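Local atomic coordinates of histidine triad protein (Plasmodium falciparum 3D7, PDB entry 5CS2), a protein that probably hydrolyses diadenosine triphosphate to AMP and ADP, as an Fhit-type member of the histidine triad family, and is bound by the natural product cyclomarin A. Residues Ala108-Thr111 / Val115-His118. Numbering follows the deposited sequence.
Sequences AGQT and VHIH
Between Q110 and H116 the two segments meet through a thin, water-mediated interface, with 93 Å² buried in all and no direct hydrogen bond across it. Ahead of that meeting point, the backbone passes G109 at a positive phi of 90°, a conformation that suits glycine. Q110 then reaches across with its CG anti to the backbone N (chi1 -172°) and the chain extended beyond it. Its CG approaches CE1 of the H116 ring obliquely, at 4.4 Å, and its NE2 stops 4.2 Å from V115 N. Q110 NE2 donates to K65 O, its stronger partner, and weakly to a water oxygen 3.2 Å away; the same water accepts from H116 N, also at 3.2 Å. T111 contributes through its backbone: T111 N donates over 2.9 Å to a second water. This water lies at the edge of the H116 ring, in its plane, and makes a weak bond with H116 NE2 (3.1 Å). On the ring's other nitrogen, ND1 bonds to H114 O, which, with the edge-to-face contact of F25, helps to set the ring's rotation. Following strand 97-104, the loop thus faces strand 116-122, where the HxHxH signature of HIT hydrolases places H116, the predicted nucleotidylated histidine, across two waters from Q110 and T111 of the predicted substrate-binding loop.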
loop_
_atom_site.group_PDB
_atom_site.type_symbol
_atom_site.label_atom_id
_atom_site.label_comp_id
_atom_site.label_asym_id
_atom_site.label_seq_id
_atom_site.Cartn_x
_atom_site.Cartn_y
_atom_site.Cartn_z
ATOM N N ALA A 108 -1.144 15.285 -1.828
ATOM C CA ALA A 108 -0.688 14.309 -0.834
ATOM C C ALA A 108 0.846 14.424 -0.613
ATOM O O ALA A 108 1.433 13.634 0.140
ATOM C CB ALA A 108 -1.060 12.908 -1.262
ATOM N N GLY A 109 1.467 15.444 -1.216
ATOM C CA GLY A 109 2.902 15.692 -1.054
ATOM C C GLY A 109 3.824 15.015 -2.054
ATOM O O GLY A 109 5.040 14.992 -1.842
ATOM N N GLN A 110 3.286 14.467 -3.138
ATOM C CA GLN A 110 4.105 13.813 -4.175
ATOM C C GLN A 110 5.011 14.880 -4.853
ATOM O O GLN A 110 4.497 15.925 -5.265
ATOM C CB GLN A 110 3.177 13.168 -5.208
ATOM C CG GLN A 110 3.848 12.293 -6.247
ATOM C CD GLN A 110 2.904 11.911 -7.356
ATOM O OE1 GLN A 110 2.083 12.711 -7.816
ATOM N NE2 GLN A 110 3.021 10.695 -7.850
ATOM N N THR A 111 6.350 14.656 -4.892
ATOM C CA THR A 111 7.301 15.617 -5.520
ATOM C C THR A 111 7.808 15.128 -6.874
ATOM O O THR A 111 8.265 15.932 -7.693
ATOM C CB THR A 111 8.471 16.002 -4.603
ATOM O OG1 THR A 111 9.008 14.853 -3.959
ATOM C CG2 THR A 111 8.101 17.074 -3.597
ATOM N N VAL A 115 4.225 7.119 -9.611
ATOM C CA VAL A 115 3.713 6.316 -8.475
ATOM C C VAL A 115 4.875 5.664 -7.768
ATOM O O VAL A 115 5.648 4.959 -8.411
ATOM C CB VAL A 115 2.746 5.175 -8.929
ATOM C CG1 VAL A 115 2.232 4.387 -7.710
ATOM C CG2 VAL A 115 1.589 5.708 -9.734
ATOM N N HIS A 116 4.972 5.858 -6.461
ATOM C CA HIS A 116 6.009 5.137 -5.689
ATOM C C HIS A 116 5.557 4.825 -4.265
ATOM O O HIS A 116 4.794 5.584 -3.659
ATOM C CB HIS A 116 7.376 5.857 -5.716
ATOM C CG HIS A 116 7.364 7.270 -5.234
ATOM N ND1 HIS A 116 6.821 8.288 -6.006
ATOM C CD2 HIS A 116 7.866 7.801 -4.101
ATOM C CE1 HIS A 116 6.983 9.399 -5.308
ATOM N NE2 HIS A 116 7.619 9.166 -4.159
ATOM N N ILE A 117 6.065 3.710 -3.706
ATOM C CA ILE A 117 5.744 3.355 -2.330
ATOM C C ILE A 117 6.978 3.603 -1.484
ATOM O O ILE A 117 8.082 3.190 -1.873
ATOM C CB ILE A 117 5.377 1.846 -2.229
ATOM C CG1 ILE A 117 4.150 1.459 -3.096
ATOM C CG2 ILE A 117 5.188 1.434 -0.740
ATOM C CD1 ILE A 117 3.775 -0.078 -3.171
ATOM N N HIS A 118 6.786 4.240 -0.342
ATOM C CA HIS A 118 7.812 4.480 0.668
ATOM C C HIS A 118 7.729 3.341 1.664
ATOM O O HIS A 118 6.626 3.005 2.133
ATOM C CB HIS A 118 7.541 5.759 1.456
ATOM C CG HIS A 118 7.660 6.987 0.639
ATOM N ND1 HIS A 118 8.848 7.675 0.548
ATOM C CD2 HIS A 118 6.725 7.606 -0.117
ATOM C CE1 HIS A 118 8.596 8.706 -0.244
ATOM N NE2 HIS A 118 7.329 8.699 -0.665
HETATM O O HOH W 1 3.488 8.544 -5.566
HETATM O O HOH W 2 7.162 12.166 -3.697
#